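PDB 3WQB: aeromonas extracellular serine protease from Aeromonas sobria, which cleaves peptide bonds after paired basic residues, one of them lysine, and probably acts as a virulence factor that attacks host plasma proteins. Local coordinates for residues G131-G134 with I135-A139; M180-V183 with D184-A188; G283-G287 with T288-A292. The protein carries 1 engineered substitution. All coordinates share one frame; numbering follows the deposited sequence.

Contact 1. Residues G131-G134 with I135-A139. With CA (calcium ion), chain C.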
loop_
_atom_site.group_PDB
_atom_site.type_symbol
_atom_site.label_atom_id
_atom_site.label_comp_id
_atom_site.label_asym_id
_atom_site.label_seq_id
_atom_site.Cartn_x
_atom_site.Cartn_y
_atom_site.Cartn_z
ATOM N N GLY A 131 -25.870 -14.634 0.877
ATOM C CA GLY A 131 -24.652 -14.020 0.367
ATOM C C GLY A 131 -23.397 -14.847 0.504
ATOM O O GLY A 131 -23.385 -16.043 0.202
ATOM N N THR A 132 -22.350 -14.181 0.978
ATOM C CA THR A 132 -21.005 -14.743 1.038
ATOM C C THR A 132 -20.604 -15.039 2.483
ATOM O O THR A 132 -21.349 -14.753 3.433
ATOM C CB THR A 132 -19.990 -13.747 0.452
ATOM O OG1 THR A 132 -20.148 -12.481 1.104
ATOM C CG2 THR A 132 -20.176 -13.587 -1.069
ATOM N N LYS A 133 -19.415 -15.616 2.636
ATOM C CA LYS A 133 -18.824 -15.849 3.946
ATOM C C LYS A 133 -17.531 -15.050 4.029
ATOM O O LYS A 133 -16.659 -15.191 3.179
ATOM C CB LYS A 133 -18.534 -17.340 4.146
ATOM C CG LYS A 133 -18.160 -17.725 5.582
ATOM C CD LYS A 133 -17.726 -19.190 5.666
ATOM C CE LYS A 133 -17.566 -19.641 7.108
ATOM N NZ LYS A 133 -16.965 -21.016 7.217
ATOM N N GLY A 134 -17.401 -14.213 5.050
ATOM C CA GLY A 134 -16.144 -13.493 5.244
ATOM C C GLY A 134 -14.977 -14.423 5.532
ATOM O O GLY A 134 -15.160 -15.564 5.986
ATOM N N ILE A 135 -13.768 -13.939 5.265
ATOM C CA ILE A 135 -12.566 -14.643 5.692
ATOM C C ILE A 135 -12.575 -14.808 7.217
ATOM O O ILE A 135 -12.232 -15.873 7.739
ATOM C CB ILE A 135 -11.332 -13.853 5.262
ATOM C CG1 ILE A 135 -11.157 -13.932 3.753
ATOM C CG2 ILE A 135 -10.061 -14.345 5.953
ATOM C CD1 ILE A 135 -10.218 -12.858 3.218
ATOM N N ALA A 136 -12.981 -13.739 7.906
ATOM C CA ALA A 136 -13.023 -13.668 9.361
ATOM C C ALA A 136 -14.440 -13.207 9.725
ATOM O O ALA A 136 -14.652 -12.053 10.133
ATOM C CB ALA A 136 -11.971 -12.692 9.869
ATOM N N PRO A 137 -15.427 -14.116 9.585
ATOM C CA PRO A 137 -16.832 -13.716 9.655
ATOM C C PRO A 137 -17.334 -13.379 11.055
ATOM O O PRO A 137 -18.504 -13.014 11.219
ATOM C CB PRO A 137 -17.571 -14.926 9.078
ATOM C CG PRO A 137 -16.697 -16.076 9.403
ATOM C CD PRO A 137 -15.278 -15.559 9.317
ATOM N N ARG A 138 -16.467 -13.473 12.053
ATOM C CA ARG A 138 -16.830 -13.018 13.393
ATOM C C ARG A 138 -16.089 -11.745 13.814
ATOM O O ARG A 138 -16.266 -11.255 14.939
ATOM C CB ARG A 138 -16.670 -14.144 14.423
ATOM C CG ARG A 138 -17.600 -15.337 14.187
ATOM C CD ARG A 138 -17.530 -16.347 15.328
ATOM N NE ARG A 138 -17.981 -15.754 16.581
ATOM C CZ ARG A 138 -17.669 -16.197 17.797
ATOM N NH1 ARG A 138 -16.889 -17.257 17.965
ATOM N NH2 ARG A 138 -18.137 -15.559 18.856
ATOM N N ALA A 139 -15.267 -11.205 12.915
ATOM C CA ALA A 139 -14.608 -9.927 13.179
ATOM C C ALA A 139 -15.638 -8.792 13.160
ATOM O O ALA A 139 -16.716 -8.930 12.564
ATOM C CB ALA A 139 -13.492 -9.683 12.170
HETATM CA CA CA C . -23.416 -14.467 4.514
#

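Contact 2. Residues M180-V183 with D184-A188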
loop_
_atom_site.group_PDB
_atom_site.type_symbol
_atom_site.label_atom_id
_atom_site.label_comp_id
_atom_site.label_asym_id
_atom_site.label_seq_id
_atom_site.Cartn_x
_atom_site.Cartn_y
_atom_site.Cartn_z
ATOM N N MET A 180 -1.169 6.084 -3.361
ATOM C CA MET A 180 -0.910 7.278 -4.139
ATOM C C MET A 180 0.057 6.971 -5.274
ATOM O O MET A 180 1.207 6.612 -5.032
ATOM C CB MET A 180 -0.352 8.379 -3.235
ATOM C CG MET A 180 -0.258 9.730 -3.944
ATOM S SD MET A 180 0.358 11.021 -2.869
ATOM C CE MET A 180 2.007 10.440 -2.660
ATOM N N SER A 181 -0.404 7.124 -6.514
ATOM C CA SER A 181 0.482 7.008 -7.672
ATOM C C SER A 181 1.164 8.348 -7.893
ATOM O O SER A 181 0.553 9.397 -7.691
ATOM C CB SER A 181 -0.295 6.573 -8.910
ATOM O OG SER A 181 -0.835 5.272 -8.719
ATOM N N VAL A 182 2.431 8.306 -8.290
ATOM C CA VAL A 182 3.222 9.530 -8.436
ATOM C C VAL A 182 4.022 9.505 -9.718
ATOM O O VAL A 182 4.430 8.435 -10.181
ATOM C CB VAL A 182 4.187 9.755 -7.230
ATOM C CG1 VAL A 182 3.412 9.966 -5.943
ATOM C CG2 VAL A 182 5.173 8.601 -7.079
ATOM N N VAL A 183 4.258 10.697 -10.268
ATOM C CA VAL A 183 5.197 10.862 -11.385
ATOM C C VAL A 183 6.430 11.670 -10.982
ATOM O O VAL A 183 7.386 11.786 -11.754
ATOM C CB VAL A 183 4.535 11.472 -12.656
ATOM C CG1 VAL A 183 3.445 10.540 -13.175
ATOM C CG2 VAL A 183 3.965 12.857 -12.370
ATOM N N ASP A 184 6.405 12.222 -9.771
ATOM C CA ASP A 184 7.556 12.909 -9.209
ATOM C C ASP A 184 7.808 12.374 -7.813
ATOM O O ASP A 184 6.862 12.099 -7.080
ATOM C CB ASP A 184 7.341 14.423 -9.170
ATOM C CG ASP A 184 7.393 15.056 -10.552
ATOM O OD1 ASP A 184 6.310 15.399 -11.066
ATOM O OD2 ASP A 184 8.499 15.193 -11.134
ATOM N N PRO A 185 9.087 12.214 -7.450
ATOM C CA PRO A 185 9.419 11.610 -6.173
ATOM C C PRO A 185 9.009 12.497 -5.012
ATOM O O PRO A 185 8.984 13.728 -5.130
ATOM C CB PRO A 185 10.941 11.476 -6.233
ATOM C CG PRO A 185 11.365 12.586 -7.144
ATOM C CD PRO A 185 10.290 12.652 -8.185
ATOM N N ARG A 186 8.666 11.870 -3.900
ATOM C CA ARG A 186 8.355 12.620 -2.697
ATOM C C ARG A 186 9.250 12.245 -1.542
ATOM O O ARG A 186 9.671 11.103 -1.423
ATOM C CB ARG A 186 6.893 12.426 -2.318
ATOM C CG ARG A 186 5.962 13.280 -3.156
ATOM C CD ARG A 186 4.532 12.951 -2.867
ATOM N NE ARG A 186 3.640 13.574 -3.832
ATOM C CZ ARG A 186 2.566 14.288 -3.510
ATOM N NH1 ARG A 186 2.230 14.470 -2.235
ATOM N NH2 ARG A 186 1.820 14.814 -4.470
ATOM N N SER A 187 9.553 13.231 -0.707
ATOM C CA SER A 187 10.139 12.986 0.601
ATOM C C SER A 187 9.080 12.387 1.541
ATOM O O SER A 187 7.889 12.684 1.415
ATOM C CB SER A 187 10.680 14.296 1.173
ATOM O OG SER A 187 11.008 14.149 2.539
ATOM N N ALA A 188 9.500 11.533 2.475
ATOM C CA ALA A 188 8.559 10.967 3.448
ATOM C C ALA A 188 8.519 11.766 4.757
ATOM O O ALA A 188 7.783 11.426 5.691
ATOM C CB ALA A 188 8.893 9.502 3.714
HETATM O O HOH W 1 10.213 13.118 -11.878
#

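Contact 3. Residues G283-G287 with T288-A292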
loop_
_atom_site.group_PDB
_atom_site.type_symbol
_atom_site.label_atom_id
_atom_site.label_comp_id
_atom_site.label_asym_id
_atom_site.label_seq_id
_atom_site.Cartn_x
_atom_site.Cartn_y
_atom_site.Cartn_z
ATOM N N GLY A 283 -6.440 -11.267 -5.034
ATOM C CA GLY A 283 -7.099 -10.103 -5.626
ATOM C C GLY A 283 -7.777 -10.374 -6.963
ATOM O O GLY A 283 -8.657 -9.623 -7.354
ATOM N N GLY A 284 -7.373 -11.433 -7.668
ATOM C CA GLY A 284 -8.017 -11.804 -8.922
ATOM C C GLY A 284 -7.712 -10.875 -10.075
ATOM O O GLY A 284 -6.739 -10.107 -10.043
ATOM N N GLU A 285 -8.551 -10.970 -11.106
ATOM C CA GLU A 285 -8.412 -10.170 -12.305
ATOM C C GLU A 285 -9.600 -9.222 -12.370
ATOM O O GLU A 285 -9.608 -8.260 -11.613
ATOM C CB GLU A 285 -8.229 -11.048 -13.538
ATOM C CG GLU A 285 -6.876 -11.773 -13.557
ATOM C CD GLU A 285 -5.677 -10.839 -13.760
ATOM O OE1 GLU A 285 -5.863 -9.715 -14.270
ATOM O OE2 GLU A 285 -4.540 -11.236 -13.412
ATOM N N TYR A 286 -10.606 -9.490 -13.214
ATOM C CA TYR A 286 -11.726 -8.547 -13.378
ATOM C C TYR A 286 -13.113 -9.149 -13.211
ATOM O O TYR A 286 -14.092 -8.408 -13.117
ATOM C CB TYR A 286 -11.601 -7.799 -14.716
ATOM C CG TYR A 286 -10.368 -6.930 -14.747
ATOM C CD1 TYR A 286 -10.405 -5.612 -14.294
ATOM C CD2 TYR A 286 -9.153 -7.432 -15.216
ATOM C CE1 TYR A 286 -9.254 -4.816 -14.301
ATOM C CE2 TYR A 286 -8.003 -6.653 -15.221
ATOM C CZ TYR A 286 -8.060 -5.342 -14.771
ATOM O OH TYR A 286 -6.924 -4.567 -14.780
ATOM N N GLY A 287 -13.192 -10.478 -13.162
ATOM C CA GLY A 287 -14.456 -11.170 -12.914
ATOM C C GLY A 287 -15.290 -11.322 -14.163
ATOM O O GLY A 287 -16.447 -11.757 -14.093
ATOM N N THR A 288 -14.690 -10.985 -15.300
ATOM C CA THR A 288 -15.366 -11.002 -16.591
ATOM C C THR A 288 -14.893 -12.255 -17.321
ATOM O O THR A 288 -15.604 -13.253 -17.380
ATOM C CB THR A 288 -15.046 -9.719 -17.388
ATOM O OG1 THR A 288 -13.632 -9.488 -17.342
ATOM C CG2 THR A 288 -15.752 -8.512 -16.768
ATOM N N ASP A 289 -13.669 -12.218 -17.831
ATOM C CA ASP A 289 -13.067 -13.369 -18.490
ATOM C C ASP A 289 -12.489 -14.389 -17.507
ATOM O O ASP A 289 -12.429 -15.582 -17.792
ATOM C CB ASP A 289 -11.982 -12.904 -19.457
ATOM C CG ASP A 289 -12.521 -11.994 -20.546
ATOM O OD1 ASP A 289 -13.528 -12.360 -21.184
ATOM O OD2 ASP A 289 -11.943 -10.907 -20.757
ATOM N N THR A 290 -12.063 -13.905 -16.341
ATOM C CA THR A 290 -11.381 -14.730 -15.334
ATOM C C THR A 290 -11.809 -14.250 -13.930
ATOM O O THR A 290 -12.385 -13.166 -13.806
ATOM C CB THR A 290 -9.850 -14.630 -15.480
ATOM O OG1 THR A 290 -9.479 -13.253 -15.442
ATOM C CG2 THR A 290 -9.365 -15.261 -16.810
ATOM N N PRO A 291 -11.551 -15.052 -12.873
ATOM C CA PRO A 291 -12.180 -14.766 -11.577
ATOM C C PRO A 291 -11.707 -13.483 -10.898
ATOM O O PRO A 291 -10.520 -13.124 -10.948
ATOM C CB PRO A 291 -11.801 -15.984 -10.718
ATOM C CG PRO A 291 -11.556 -17.059 -11.710
ATOM C CD PRO A 291 -10.887 -16.366 -12.859
ATOM N N ALA A 292 -12.653 -12.809 -10.258
ATOM C CA ALA A 292 -12.336 -11.766 -9.288
ATOM C C ALA A 292 -12.984 -12.128 -7.944
ATOM O O ALA A 292 -13.233 -13.311 -7.688
ATOM C CB ALA A 292 -12.748 -10.383 -9.794
HETATM O O HOH W 2 -11.057 -10.999 -15.656
#

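Contact 1. Residues G131-G134 with I135-A139
Pro137 folds back against the carbonyl of Gly134 within the loop that leads the subtilisin-like catalytic domain from helix 115-124 into strand 140-144, an outermost strand of its parallel sheet. The reversal can be measured on the backbone, since Gly134 CA and Pro137 CA come within 4.5 Å of each other. Gly134 carries no side chain to stand between them, and it is the residue most enclosed by the contact.

The proline ring meets Gly134 O along one flank: CD of Pro137 lies 3.3 Å from that oxygen, and CG of the same ring follows at 3.8 Å. Having no N-H, Pro137 makes this a van der Waals contact of ring methylenes with a carbonyl. Lys133 adds a looser touch from the other segment. Its fully extended chain brings CE to 4.3 Å from Pro137 CG and carries NZ onward to a hydrogen bond with Pro26 O.

Ile135 touches Gly134 at its root, CB standing 3.7 Å from Gly134 C. Only CB of this side chain comes within contact distance; chi1 at -71° places CG1 beside the backbone N and CG2 anti to it. The side chain packs on Leu57 and on Leu348 of helix 335-352, while the backbone of Gly134, Ile135 and Ala136 bonds to Ala125, Ile122 and Ile123 at the end of helix 115-124.

A type I beta turn follows directly, closed by Ala139 N on Ala136 O at 3.0 Å. Upstream in the same loop is a calcium site shared with Asn29, Asp87, Val126, Asn128 and Ile130, to which this stretch contributes one backbone ligand, Thr132 O, 2.4 Å from the calcium ion.

Contact 2. Residues M180-V183 with D184-A188
Met180 lies over a face of the Arg186 guanidinium, bringing together side chains six residues apart on either side of the bend through sulfur and methylene contacts. SD of Met180 stands 3.9 Å above the guanidinium plane, over its centre, and the two side chains cross at about a right angle. The thioether runs extended as far as SD and bends only at chi3 (68°), which swings CE to 3.6 Å from Arg186 CD. Val182 contributes from the same segment: its CG1 comes to 4.2 Å from Arg186 NE, approaching the guanidinium obliquely, and its CB sits 3.6 Å from Asp184 O.

At the bend, a water stands 2.8 Å from Asp184 OD2 and 3.1 Å from Val183 O, placed to donate to both, although further acceptors nearby compete for its protons. Asp184 OD2 is also hydrogen-bonded to Thr525 OG1. Outside the two segments, Arg186 NH1 makes a long, weak ion pair with an acidic residue of another protein chain in the assembly.

The loop joins strand 173-179 of the catalytic sheet to helix 191-205. Val183 leans on Ile223 of strand 222-225, and Pro185 packs on Leu528 and Met531 of strand 527-535, so the contact lies where the subtilisin and P-domains meet.

Contact 3. Residues G283-G287 with T288-A292
The backbone doubles back so that Glu285 N bonds to Pro291 O at 2.9 Å, nearly straight with an N-H...O angle of 170°, while nearer the bend Gly287 N reaches Thr290 O at 2.9 Å but only weakly, its angle being 123°.

Among the side chains, Glu285 and Thr290 lie side by side and point the same way, with Glu285 CB 3.2 Å from Thr290 OG1. The glutamate then bends at chi2 (-69°), which leads its carboxylate away to Ser269 OG on OE1 and Asn262 ND2 on OE2, two bonds that would limit its rotation. The methyl of Ala292 packs against the backbone of Gly287, CB 3.4 Å from Gly287 N.

This loop follows strand 277-282, an outermost strand of the parallel sheet in the subtilisin fold, and leads to strand 293-296. Gly284 and Gly287 both have positive phi, and Gly284 CA packs against Pro291 O. The side chain of Tyr286 is about 11 Å from that of His115, predicted to belong to the charge relay, as is the position now held by the engineered Ala336.

A water bridges the two limbs. It accepts from Tyr286 N at 2.9 Å, donates to Thr290 O at 3.1 Å, and is hydrogen-bonded to Thr290 OG1 at 2.8 Å; Thr288 OG1 adds a weak bond. Thr290 O therefore receives both the weak Gly287 bond and the water. Thr290 OG1 is turned to the water by its first torsion, which sets it between the backbone N and the carbonyl carbon. Tyr286 CB also touches Thr288 OG1, and Gly287 O accepts from Asn314 ND2.

How the contacts relate
All three contacts are local bends in loops attached to strands of the catalytic parallel sheet, but burial divides them. The touching residues of contact 1 are all buried, contact 3 is partly buried, and contact 2 lies at the surface, where residues of the P-domain and a second protein chain touch it. Contacts 1 and 3 adjoin the two outermost strands, their centres about 20 Å apart, whereas contact 2 lies across the centre of the chain, its centre about 36 Å from that of contact 1. Their chemistry differs accordingly: glycine-proline packing beside a calcium ligand in contact 1, a thioether over a guanidinium in contact 2, and direct backbone bonds with a bridging water in contact 3.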